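Local coordinates for protein UTP-glucose-1-phosphate uridylyltransferase 2 (Trypanosoma brucei, PDB 3GUE) that probably catalyses the formation of UDP-glucose and diphosphate from UTP and glucose 1-phosphate, and is seen here holding UDP-glucose, at residues F128-F134 with I158-R164; V79-N83 with N219-A225. One frame throughout, in Å; residues are numbered along the deposited sequence.

Overall arrangement
Interaction 1 lies in the seven-stranded mixed sheet of a GT-A-type, Rossmann-like nucleotidyltransferase core; interaction 2 joins strand 77-83 of that sheet to the loop after strand 214-219. The strand order 159-161, 128-132, 77-83, 214-219 places interaction 1 at the sheet's edge and interaction 2 two strands further in, their centres about 13 Å apart. Along the chain, interaction 1 is nested within the stretch that interaction 2 closes, 79-83 coming first and 219-225 last. Strands 128-132 and 77-83 are direct neighbours, joined by backbone bonds and by N132 with N83. Both interactions touch the UDP-glucose: interaction 1 reads the uracil, whereas interaction 2 meets the ribose and glucose, in one shared pocket.

Interaction 1 of 2, residues F128-F134 with I158-R164; sequences FMLMNSF and IELMQNR. With UPG (uridine-5'-diphosphate-glucose), chain C.
L130, M131 and N132 pair with E159, L160 and M161 as parallel strands at the edge of the mixed sheet in the GT-A-type core. Four backbone bonds alternate between the strands, L130 N to I158 O, L160 N to L130 O, N132 N to L160 O and Q162 N to N132 O; the last is nearly linear, with an N-H...O angle of 177°.

Apolar contacts flank this ladder. I158 CD1 meets the edge of the F128 ring at CD2 (3.8 Å), and its CG2 lies beside L130 CD1. M131 and L160 share the other face, where helix 194-201 covers them.

Polar side chains meet at N132, whose ND2 donates to E159 OE2 (3.1 Å) on the anti lone pair, with the carboxylate turned 77° from the amide plane. S137 also binds that oxygen, and N132 OD1 takes a bond from N83.

Beyond the strands, R164 CD sits over the face of the F134 ring in a CH-pi contact, 4.0 Å from its centroid, while a water joins F134 N to N163 O.

Q162 reads the uracil. With CG between the backbone N and carbonyl carbon (chi1 72°) and the chain then extended, its OE1 accepts from UPG N3 at 2.7 Å; NE2, also bonded to D193, reaches UPG O4 only weakly at 3.4 Å.

Interaction 2 of 2, residues V79-N83 with N219-A225; sequences VLKLN and NGDNLGA. With UPG (uridine-5'-diphosphate-glucose), chain C.
At the nucleotide-sugar site of this GT-A-type fold, K81 and L82 of strand 77-83 meet the type I turn N219-N222 that follows strand 214-219. K81 reaches across to the turn, and L82 lies against its first residue. The lysine chain is bent at chi2 (-75°) and chi4, which brings CD to 3.6 Å from G220 CA and carries the ammonium group to N222 O. There NZ donates to that oxygen at 3.0 Å, approaching 29° from the carbonyl plane; its strongest polar partner is S218 OG, from the residue just before the turn, and a water linked to A225 O lies 3.3 Å from NZ. The buried ammonium is thus met by neutral oxygens of the backbone, a serine and a water, which probably help to offset the cost of burying its charge. A225 CB lies 3.8 Å from NZ.

The turn is held from within by N222 N to N219 O, and N222 OD1 accepts from G224 N to make an Asx turn. That oxygen is also bonded to A373 N.

N219 and G220 face the ligand. N219 ND2 donates to the glucose ring oxygen, UPG O5', at 2.9 Å with an N-H...O angle of 157°, while N304 binds OD1 and so helps fix the amide's rotation. G220 N donates to the ribose hydroxyl UPG O3C at 3.0 Å, and L82 CB and CD1 pack against the same sugar. D221, a predicted UTP-binding residue, forms a salt bridge with K376.

Strand 128-132 borders 79-83 on one side and strand 214-219 on the other, while helix 107-122 touches both K81 and L223.

Interaction 1 of 2, residues F128-F134 with I158-R164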
ATOM      1  N   PHE A 128     -18.646  -4.097   1.658  1.00 27.12           N
ATOM      2  CA  PHE A 128     -17.426  -3.344   1.916  1.00 27.23           C
ATOM      3  C   PHE A 128     -16.763  -3.814   3.194  1.00 27.36           C
ATOM      4  O   PHE A 128     -17.441  -4.010   4.203  1.00 27.44           O
ATOM      5  CB  PHE A 128     -17.735  -1.856   2.062  1.00 27.55           C
ATOM      6  CG  PHE A 128     -16.525  -0.995   2.411  1.00 28.67           C
ATOM      7  CD1 PHE A 128     -15.562  -0.674   1.445  1.00 30.06           C
ATOM      8  CD2 PHE A 128     -16.372  -0.477   3.699  1.00 29.68           C
ATOM      9  CE1 PHE A 128     -14.454   0.128   1.771  1.00 29.28           C
ATOM     10  CE2 PHE A 128     -15.252   0.360   4.033  1.00 29.18           C
ATOM     11  CZ  PHE A 128     -14.313   0.655   3.075  1.00 29.20           C
ATOM     12  N   MET A 129     -15.434  -3.924   3.149  1.00 27.16           N
ATOM     13  CA  MET A 129     -14.639  -4.452   4.254  1.00 27.46           C
ATOM     14  C   MET A 129     -13.349  -3.646   4.352  1.00 27.20           C
ATOM     15  O   MET A 129     -12.900  -3.053   3.378  1.00 26.94           O
ATOM     16  CB  MET A 129     -14.311  -5.938   4.030  1.00 27.23           C
ATOM     17  CG  MET A 129     -15.477  -6.915   4.244  1.00 28.29           C
ATOM     18  SD  MET A 129     -15.017  -8.680   4.192  1.00 29.40           S
ATOM     19  CE  MET A 129     -14.607  -8.846   2.473  1.00 28.98           C
ATOM     20  N   LEU A 130     -12.784  -3.626   5.542  1.00 26.20           N
ATOM     21  CA  LEU A 130     -11.522  -2.968   5.807  1.00 26.14           C
ATOM     22  C   LEU A 130     -10.702  -4.034   6.538  1.00 26.20           C
ATOM     23  O   LEU A 130     -11.147  -4.629   7.532  1.00 26.67           O
ATOM     24  CB  LEU A 130     -11.752  -1.717   6.685  1.00 26.34           C
ATOM     25  CG  LEU A 130     -12.296  -0.396   6.111  1.00 24.88           C
ATOM     26  CD1 LEU A 130     -12.980   0.355   7.232  1.00 24.62           C
ATOM     27  CD2 LEU A 130     -11.185   0.504   5.508  1.00 23.29           C
ATOM     28  N   MET A 131      -9.531  -4.331   5.998  1.00 26.90           N
ATOM     29  CA  MET A 131      -8.637  -5.241   6.668  1.00 26.65           C
ATOM     30  C   MET A 131      -7.815  -4.461   7.677  1.00 26.31           C
ATOM     31  O   MET A 131      -6.924  -3.664   7.314  1.00 24.77           O
ATOM     32  CB  MET A 131      -7.738  -5.977   5.688  1.00 26.79           C
ATOM     33  CG  MET A 131      -6.933  -7.108   6.345  1.00 25.77           C
ATOM     34  SD  MET A 131      -6.119  -8.174   5.166  1.00 27.36           S
ATOM     35  CE  MET A 131      -4.563  -7.291   4.856  1.00 24.76           C
ATOM     36  N   ASN A 132      -8.098  -4.740   8.947  1.00 26.55           N
ATOM     37  CA  ASN A 132      -7.435  -4.072  10.061  1.00 26.91           C
ATOM     38  C   ASN A 132      -6.449  -5.003  10.747  1.00 26.73           C
ATOM     39  O   ASN A 132      -6.528  -6.194  10.572  1.00 28.39           O
ATOM     40  CB  ASN A 132      -8.480  -3.491  11.025  1.00 27.22           C
ATOM     41  CG  ASN A 132      -9.455  -2.501  10.326  1.00 27.72           C
ATOM     42  OD1 ASN A 132      -9.094  -1.850   9.370  1.00 29.72           O
ATOM     43  ND2 ASN A 132     -10.676  -2.420  10.805  1.00 28.84           N
ATOM     44  N   SER A 133      -5.466  -4.442  11.445  1.00 26.89           N
ATOM     45  CA  SER A 133      -4.549  -5.197  12.296  1.00 25.60           C
ATOM     46  C   SER A 133      -4.788  -4.807  13.765  1.00 25.97           C
ATOM     47  O   SER A 133      -5.619  -3.929  14.052  1.00 25.48           O
ATOM     48  CB  SER A 133      -3.110  -4.848  11.919  1.00 25.09           C
ATOM     49  OG  SER A 133      -2.858  -3.473  12.219  1.00 24.53           O
ATOM     50  N   PHE A 134      -4.045  -5.440  14.683  1.00 26.10           N
ATOM     51  CA  PHE A 134      -4.113  -5.107  16.108  1.00 26.75           C
ATOM     52  C   PHE A 134      -3.868  -3.599  16.353  1.00 27.05           C
ATOM     53  O   PHE A 134      -4.431  -3.024  17.289  1.00 27.38           O
ATOM     54  CB  PHE A 134      -3.153  -6.000  16.952  1.00 26.81           C
ATOM     55  CG  PHE A 134      -1.666  -5.749  16.697  1.00 27.45           C
ATOM     56  CD1 PHE A 134      -0.897  -5.003  17.600  1.00 28.50           C
ATOM     57  CD2 PHE A 134      -1.029  -6.279  15.567  1.00 26.47           C
ATOM     58  CE1 PHE A 134       0.468  -4.759  17.358  1.00 27.59           C
ATOM     59  CE2 PHE A 134       0.339  -6.049  15.323  1.00 25.55           C
ATOM     60  CZ  PHE A 134       1.081  -5.289  16.218  1.00 27.09           C
ATOM     61  N   ILE A 158     -18.006  -5.267   8.327  1.00 26.40           N
ATOM     62  CA  ILE A 158     -16.947  -4.431   7.782  1.00 26.05           C
ATOM     63  C   ILE A 158     -15.539  -4.955   8.099  1.00 25.28           C
ATOM     64  O   ILE A 158     -14.704  -5.078   7.205  1.00 25.03           O
ATOM     65  CB  ILE A 158     -17.097  -2.946   8.275  1.00 26.43           C
ATOM     66  CG1 ILE A 158     -18.484  -2.366   7.906  1.00 26.89           C
ATOM     67  CG2 ILE A 158     -15.937  -2.072   7.833  1.00 24.87           C
ATOM     68  CD1 ILE A 158     -18.557  -1.675   6.539  1.00 28.98           C
ATOM     69  N   GLU A 159     -15.279  -5.299   9.360  1.00 24.09           N
ATOM     70  CA  GLU A 159     -13.918  -5.622   9.731  1.00 23.81           C
ATOM     71  C   GLU A 159     -13.478  -6.988   9.244  1.00 23.76           C
ATOM     72  O   GLU A 159     -14.226  -7.967   9.364  1.00 23.91           O
ATOM     73  CB  GLU A 159     -13.683  -5.520  11.242  1.00 23.98           C
ATOM     74  CG  GLU A 159     -12.189  -5.535  11.578  1.00 23.77           C
ATOM     75  CD  GLU A 159     -11.908  -5.170  13.036  1.00 22.65           C
ATOM     76  OE1 GLU A 159     -12.438  -5.834  13.927  1.00 24.15           O
ATOM     77  OE2 GLU A 159     -11.128  -4.229  13.265  1.00 21.16           O
ATOM     78  N   LEU A 160     -12.252  -7.023   8.725  1.00 23.52           N
ATOM     79  CA  LEU A 160     -11.517  -8.265   8.483  1.00 24.98           C
ATOM     80  C   LEU A 160     -10.234  -8.130   9.280  1.00 25.33           C
ATOM     81  O   LEU A 160      -9.333  -7.379   8.901  1.00 27.13           O
ATOM     82  CB  LEU A 160     -11.232  -8.467   6.983  1.00 23.75           C
ATOM     83  CG  LEU A 160     -10.623  -9.811   6.543  1.00 24.39           C
ATOM     84  CD1 LEU A 160     -11.631 -10.977   6.520  1.00 23.97           C
ATOM     85  CD2 LEU A 160      -9.972  -9.665   5.217  1.00 23.91           C
ATOM     86  N   MET A 161     -10.158  -8.828  10.406  1.00 26.64           N
ATOM     87  CA  MET A 161      -8.993  -8.738  11.265  1.00 26.38           C
ATOM     88  C   MET A 161      -7.915  -9.686  10.757  1.00 26.16           C
ATOM     89  O   MET A 161      -8.124 -10.885  10.642  1.00 25.45           O
ATOM     90  CB  MET A 161      -9.334  -9.049  12.747  1.00 27.04           C
ATOM     91  CG  MET A 161      -8.139  -8.798  13.693  1.00 26.81           C
ATOM     92  SD  MET A 161      -7.839  -7.033  13.994  1.00 30.35           S
ATOM     93  CE  MET A 161      -9.262  -6.607  14.955  1.00 30.57           C
ATOM     94  N   GLN A 162      -6.767  -9.125  10.424  1.00 26.36           N
ATOM     95  CA  GLN A 162      -5.672  -9.933   9.970  1.00 26.58           C
ATOM     96  C   GLN A 162      -4.901 -10.476  11.176  1.00 26.87           C
ATOM     97  O   GLN A 162      -5.262 -10.247  12.337  1.00 26.92           O
ATOM     98  CB  GLN A 162      -4.779  -9.157   8.986  1.00 26.56           C
ATOM     99  CG  GLN A 162      -3.910  -8.045   9.587  1.00 26.90           C
ATOM    100  CD  GLN A 162      -2.963  -7.474   8.540  1.00 27.45           C
ATOM    101  OE1 GLN A 162      -3.028  -6.293   8.204  1.00 24.20           O
ATOM    102  NE2 GLN A 162      -2.129  -8.327   7.979  1.00 25.41           N
ATOM    103  N   ASN A 163      -3.872 -11.244  10.882  1.00 27.49           N
ATOM    104  CA  ASN A 163      -3.024 -11.840  11.879  1.00 27.40           C
ATOM    105  C   ASN A 163      -1.927 -10.876  12.322  1.00 27.43           C
ATOM    106  O   ASN A 163      -1.805  -9.761  11.802  1.00 28.09           O
ATOM    107  CB  ASN A 163      -2.395 -13.098  11.287  1.00 27.22           C
ATOM    108  CG  ASN A 163      -3.436 -14.078  10.762  1.00 28.49           C
ATOM    109  OD1 ASN A 163      -3.368 -14.524   9.610  1.00 29.82           O
ATOM    110  ND2 ASN A 163      -4.399 -14.421  11.606  1.00 26.04           N
ATOM    111  N   ARG A 164      -1.203 -11.302  13.346  1.00 27.81           N
ATOM    112  CA  ARG A 164       0.053 -10.681  13.776  1.00 28.10           C
ATOM    113  C   ARG A 164       1.112 -11.733  14.048  1.00 27.63           C
ATOM    114  O   ARG A 164       0.801 -12.884  14.412  1.00 28.35           O
ATOM    115  CB  ARG A 164      -0.113  -9.764  14.982  1.00 27.23           C
ATOM    116  CG  ARG A 164      -0.834 -10.352  16.179  1.00 30.75           C
ATOM    117  CD  ARG A 164      -0.760  -9.342  17.323  1.00 33.21           C
ATOM    118  NE  ARG A 164      -1.013  -9.945  18.632  1.00 38.47           N
ATOM    119  CZ  ARG A 164      -0.890  -9.281  19.783  1.00 38.97           C
ATOM    120  NH1 ARG A 164      -0.534  -7.998  19.777  1.00 39.41           N
ATOM    121  NH2 ARG A 164      -1.138  -9.889  20.938  1.00 40.47           N
TER
HETATM  122  N1  UPG C 484      -1.213  -3.153   4.991  1.00 21.25           N
HETATM  123  C2  UPG C 484      -2.042  -4.098   5.629  1.00 21.84           C
HETATM  124  N3  UPG C 484      -1.420  -5.119   6.326  1.00 23.09           N
HETATM  125  C4  UPG C 484      -0.054  -5.248   6.415  1.00 23.06           C
HETATM  126  C5  UPG C 484       0.777  -4.326   5.768  1.00 23.85           C
HETATM  127  C6  UPG C 484       0.211  -3.277   5.050  1.00 22.35           C
HETATM  128  O2  UPG C 484      -3.281  -4.061   5.634  1.00 19.71           O
HETATM  129  O4  UPG C 484       0.390  -6.195   7.080  1.00 21.14           O
HETATM  130  C1C UPG C 484      -1.833  -2.029   4.219  1.00 20.87           C
HETATM  131  C2C UPG C 484      -1.353  -0.590   4.427  1.00 19.46           C
HETATM  132  O2C UPG C 484      -1.971  -0.007   5.583  1.00 17.26           O
HETATM  133  C3C UPG C 484      -1.883   0.050   3.146  1.00 19.19           C
HETATM  134  C4C UPG C 484      -1.644  -1.039   2.113  1.00 18.49           C
HETATM  135  O4C UPG C 484      -1.544  -2.296   2.836  1.00 16.57           O
HETATM  136  O3C UPG C 484      -3.291   0.242   3.272  1.00 20.36           O
HETATM  137  C5C UPG C 484      -0.296  -0.827   1.350  1.00 17.44           C
HETATM  138  O5C UPG C 484       0.843  -0.990   2.152  1.00 15.94           O
HETATM  139  PA  UPG C 484       2.113  -0.006   2.003  1.00 18.72           P
HETATM  140  O1A UPG C 484       1.534   1.367   1.994  1.00 20.56           O
HETATM  141  O2A UPG C 484       3.175  -0.337   2.960  1.00 20.57           O
HETATM  142  O3A UPG C 484       2.610  -0.336   0.469  1.00 19.64           O
HETATM  143  PB  UPG C 484       3.685  -1.463  -0.001  1.00 21.38           P
HETATM  144  O1B UPG C 484       3.271  -2.756   0.569  1.00 17.81           O
HETATM  145  O2B UPG C 484       5.089  -0.982   0.190  1.00 17.01           O
HETATM  146  O3B UPG C 484       3.442  -1.377  -1.586  1.00 17.61           O
HETATM  147  C1' UPG C 484       2.134  -1.788  -2.128  1.00 17.06           C
HETATM  148  C2' UPG C 484       2.345  -2.937  -3.103  1.00 20.54           C
HETATM  149  C3' UPG C 484       3.309  -2.455  -4.180  1.00 20.13           C
HETATM  150  C4' UPG C 484       2.682  -1.254  -4.907  1.00 19.24           C
HETATM  151  C5' UPG C 484       2.352  -0.126  -3.896  1.00 20.96           C
HETATM  152  C6' UPG C 484       1.463   0.911  -4.531  1.00 20.78           C
HETATM  153  O2' UPG C 484       2.904  -4.087  -2.442  1.00 22.23           O
HETATM  154  O3' UPG C 484       3.609  -3.532  -5.050  1.00 17.24           O
HETATM  155  O4' UPG C 484       3.559  -0.762  -5.909  1.00 20.50           O
HETATM  156  O5' UPG C 484       1.594  -0.606  -2.752  1.00 19.65           O
HETATM  157  O6' UPG C 484       1.484   2.098  -3.736  1.00 20.23           O
HETATM  158  O   HOH W   1      -2.898  -7.947  13.576  1.00 23.01           O

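Interaction 2 of 2, residues V79-N83 with N219-A225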
ATOM      1  N   VAL A  79     -15.972  -5.096  -2.082  1.00 28.52           N
ATOM      2  CA  VAL A  79     -14.827  -4.184  -1.974  1.00 28.30           C
ATOM      3  C   VAL A  79     -14.120  -4.424  -0.658  1.00 27.64           C
ATOM      4  O   VAL A  79     -14.756  -4.596   0.381  1.00 27.23           O
ATOM      5  CB  VAL A  79     -15.228  -2.693  -2.156  1.00 27.97           C
ATOM      6  CG1 VAL A  79     -13.998  -1.756  -1.983  1.00 28.02           C
ATOM      7  CG2 VAL A  79     -15.848  -2.481  -3.528  1.00 28.83           C
ATOM      8  N   LEU A  80     -12.793  -4.479  -0.738  1.00 28.13           N
ATOM      9  CA  LEU A  80     -11.936  -4.502   0.444  1.00 27.98           C
ATOM     10  C   LEU A  80     -10.910  -3.390   0.321  1.00 27.68           C
ATOM     11  O   LEU A  80     -10.238  -3.252  -0.718  1.00 27.79           O
ATOM     12  CB  LEU A  80     -11.221  -5.856   0.584  1.00 27.01           C
ATOM     13  CG  LEU A  80     -10.250  -6.171   1.741  1.00 27.05           C
ATOM     14  CD1 LEU A  80     -10.817  -5.941   3.083  1.00 25.02           C
ATOM     15  CD2 LEU A  80      -9.786  -7.618   1.639  1.00 27.81           C
ATOM     16  N   LYS A  81     -10.803  -2.588   1.374  1.00 27.42           N
ATOM     17  CA  LYS A  81      -9.721  -1.592   1.469  1.00 28.32           C
ATOM     18  C   LYS A  81      -8.740  -2.072   2.532  1.00 28.79           C
ATOM     19  O   LYS A  81      -9.154  -2.379   3.659  1.00 28.93           O
ATOM     20  CB  LYS A  81     -10.325  -0.221   1.841  1.00 28.78           C
ATOM     21  CG  LYS A  81     -10.434   0.791   0.675  1.00 32.05           C
ATOM     22  CD  LYS A  81      -9.048   1.371   0.337  1.00 31.35           C
ATOM     23  CE  LYS A  81      -9.116   2.731  -0.376  1.00 34.05           C
ATOM     24  NZ  LYS A  81      -8.922   2.602  -1.866  1.00 32.59           N
ATOM     25  N   LEU A  82      -7.461  -2.195   2.167  1.00 27.91           N
ATOM     26  CA  LEU A  82      -6.404  -2.575   3.107  1.00 26.91           C
ATOM     27  C   LEU A  82      -6.220  -1.436   4.145  1.00 26.48           C
ATOM     28  O   LEU A  82      -6.181  -0.255   3.791  1.00 25.54           O
ATOM     29  CB  LEU A  82      -5.090  -2.860   2.364  1.00 26.67           C
ATOM     30  CG  LEU A  82      -5.123  -3.915   1.239  1.00 27.15           C
ATOM     31  CD1 LEU A  82      -3.761  -4.070   0.523  1.00 26.21           C
ATOM     32  CD2 LEU A  82      -5.664  -5.295   1.720  1.00 28.35           C
ATOM     33  N   ASN A  83      -6.073  -1.801   5.413  1.00 24.99           N
ATOM     34  CA  ASN A  83      -6.023  -0.809   6.501  1.00 24.76           C
ATOM     35  C   ASN A  83      -5.206  -1.299   7.712  1.00 23.88           C
ATOM     36  O   ASN A  83      -5.413  -0.845   8.836  1.00 23.74           O
ATOM     37  CB  ASN A  83      -7.470  -0.461   6.905  1.00 24.28           C
ATOM     38  CG  ASN A  83      -7.562   0.774   7.794  1.00 24.18           C
ATOM     39  OD1 ASN A  83      -6.964   1.820   7.510  1.00 26.49           O
ATOM     40  ND2 ASN A  83      -8.266   0.638   8.892  1.00 23.95           N
ATOM     41  N   ASN A 219      -5.140  -0.287  -1.751  1.00 25.65           N
ATOM     42  CA  ASN A 219      -4.470   0.330  -0.643  1.00 24.83           C
ATOM     43  C   ASN A 219      -5.338   1.355   0.059  1.00 24.69           C
ATOM     44  O   ASN A 219      -6.012   2.154  -0.592  1.00 24.31           O
ATOM     45  CB  ASN A 219      -3.167   0.991  -1.139  1.00 25.02           C
ATOM     46  CG  ASN A 219      -2.057  -0.016  -1.431  1.00 25.20           C
ATOM     47  OD1 ASN A 219      -2.146  -1.199  -1.074  1.00 23.08           O
ATOM     48  ND2 ASN A 219      -0.984   0.466  -2.056  1.00 27.33           N
ATOM     49  N   GLY A 220      -5.351   1.340   1.390  1.00 24.32           N
ATOM     50  CA  GLY A 220      -6.054   2.419   2.122  1.00 24.47           C
ATOM     51  C   GLY A 220      -5.608   3.852   1.834  1.00 23.76           C
ATOM     52  O   GLY A 220      -6.382   4.794   2.006  1.00 24.80           O
ATOM     53  N   ASP A 221      -4.352   4.014   1.429  1.00 24.12           N
ATOM     54  CA  ASP A 221      -3.755   5.325   1.073  1.00 24.79           C
ATOM     55  C   ASP A 221      -4.054   5.802  -0.368  1.00 24.40           C
ATOM     56  O   ASP A 221      -3.834   6.968  -0.701  1.00 24.66           O
ATOM     57  CB  ASP A 221      -2.239   5.311   1.300  1.00 24.74           C
ATOM     58  CG  ASP A 221      -1.518   4.283   0.416  1.00 26.52           C
ATOM     59  OD1 ASP A 221      -1.036   4.655  -0.669  1.00 24.99           O
ATOM     60  OD2 ASP A 221      -1.463   3.103   0.789  1.00 25.25           O
ATOM     61  N   ASN A 222      -4.621   4.923  -1.192  1.00 23.84           N
ATOM     62  CA  ASN A 222      -4.873   5.225  -2.606  1.00 23.72           C
ATOM     63  C   ASN A 222      -6.320   5.586  -2.842  1.00 24.43           C
ATOM     64  O   ASN A 222      -7.168   4.717  -3.000  1.00 23.99           O
ATOM     65  CB  ASN A 222      -4.483   4.042  -3.516  1.00 23.46           C
ATOM     66  CG  ASN A 222      -4.746   4.334  -4.999  1.00 23.52           C
ATOM     67  OD1 ASN A 222      -4.925   5.491  -5.394  1.00 21.31           O
ATOM     68  ND2 ASN A 222      -4.753   3.292  -5.823  1.00 22.15           N
ATOM     69  N   LEU A 223      -6.593   6.883  -2.888  1.00 25.55           N
ATOM     70  CA  LEU A 223      -7.957   7.379  -2.983  1.00 25.74           C
ATOM     71  C   LEU A 223      -8.341   7.532  -4.461  1.00 25.96           C
ATOM     72  O   LEU A 223      -9.382   8.091  -4.797  1.00 26.00           O
ATOM     73  CB  LEU A 223      -8.078   8.689  -2.181  1.00 25.71           C
ATOM     74  CG  LEU A 223      -7.855   8.555  -0.654  1.00 24.33           C
ATOM     75  CD1 LEU A 223      -7.811   9.903   0.008  1.00 26.61           C
ATOM     76  CD2 LEU A 223      -8.960   7.705  -0.037  1.00 23.42           C
ATOM     77  N   GLY A 224      -7.498   7.008  -5.345  1.00 26.36           N
ATOM     78  CA  GLY A 224      -7.827   6.987  -6.783  1.00 26.17           C
ATOM     79  C   GLY A 224      -8.496   5.695  -7.246  1.00 27.13           C
ATOM     80  O   GLY A 224      -9.092   5.646  -8.334  1.00 26.34           O
ATOM     81  N   ALA A 225      -8.354   4.644  -6.434  1.00 27.45           N
ATOM     82  CA  ALA A 225      -8.841   3.296  -6.747  1.00 29.08           C
ATOM     83  C   ALA A 225     -10.337   3.326  -7.076  1.00 30.00           C
ATOM     84  O   ALA A 225     -11.108   4.031  -6.427  1.00 30.04           O
ATOM     85  CB  ALA A 225      -8.536   2.325  -5.586  1.00 29.14           C
TER
HETATM   86  N1  UPG C 484      -1.213  -3.153   4.991  1.00 21.25           N
HETATM   87  C2  UPG C 484      -2.042  -4.098   5.629  1.00 21.84           C
HETATM   88  N3  UPG C 484      -1.420  -5.119   6.326  1.00 23.09           N
HETATM   89  C4  UPG C 484      -0.054  -5.248   6.415  1.00 23.06           C
HETATM   90  C5  UPG C 484       0.777  -4.326   5.768  1.00 23.85           C
HETATM   91  C6  UPG C 484       0.211  -3.277   5.050  1.00 22.35           C
HETATM   92  O2  UPG C 484      -3.281  -4.061   5.634  1.00 19.71           O
HETATM   93  O4  UPG C 484       0.390  -6.195   7.080  1.00 21.14           O
HETATM   94  C1C UPG C 484      -1.833  -2.029   4.219  1.00 20.87           C
HETATM   95  C2C UPG C 484      -1.353  -0.590   4.427  1.00 19.46           C
HETATM   96  O2C UPG C 484      -1.971  -0.007   5.583  1.00 17.26           O
HETATM   97  C3C UPG C 484      -1.883   0.050   3.146  1.00 19.19           C
HETATM   98  C4C UPG C 484      -1.644  -1.039   2.113  1.00 18.49           C
HETATM   99  O4C UPG C 484      -1.544  -2.296   2.836  1.00 16.57           O
HETATM  100  O3C UPG C 484      -3.291   0.242   3.272  1.00 20.36           O
HETATM  101  C5C UPG C 484      -0.296  -0.827   1.350  1.00 17.44           C
HETATM  102  O5C UPG C 484       0.843  -0.990   2.152  1.00 15.94           O
HETATM  103  PA  UPG C 484       2.113  -0.006   2.003  1.00 18.72           P
HETATM  104  O1A UPG C 484       1.534   1.367   1.994  1.00 20.56           O
HETATM  105  O2A UPG C 484       3.175  -0.337   2.960  1.00 20.57           O
HETATM  106  O3A UPG C 484       2.610  -0.336   0.469  1.00 19.64           O
HETATM  107  PB  UPG C 484       3.685  -1.463  -0.001  1.00 21.38           P
HETATM  108  O1B UPG C 484       3.271  -2.756   0.569  1.00 17.81           O
HETATM  109  O2B UPG C 484       5.089  -0.982   0.190  1.00 17.01           O
HETATM  110  O3B UPG C 484       3.442  -1.377  -1.586  1.00 17.61           O
HETATM  111  C1' UPG C 484       2.134  -1.788  -2.128  1.00 17.06           C
HETATM  112  C2' UPG C 484       2.345  -2.937  -3.103  1.00 20.54           C
HETATM  113  C3' UPG C 484       3.309  -2.455  -4.180  1.00 20.13           C
HETATM  114  C4' UPG C 484       2.682  -1.254  -4.907  1.00 19.24           C
HETATM  115  C5' UPG C 484       2.352  -0.126  -3.896  1.00 20.96           C
HETATM  116  C6' UPG C 484       1.463   0.911  -4.531  1.00 20.78           C
HETATM  117  O2' UPG C 484       2.904  -4.087  -2.442  1.00 22.23           O
HETATM  118  O3' UPG C 484       3.609  -3.532  -5.050  1.00 17.24           O
HETATM  119  O4' UPG C 484       3.559  -0.762  -5.909  1.00 20.50           O
HETATM  120  O5' UPG C 484       1.594  -0.606  -2.752  1.00 19.65           O
HETATM  121  O6' UPG C 484       1.484   2.098  -3.736  1.00 20.23           O
HETATM  122  O   HOH W   2     -10.317   4.676  -3.947  1.00 35.08           O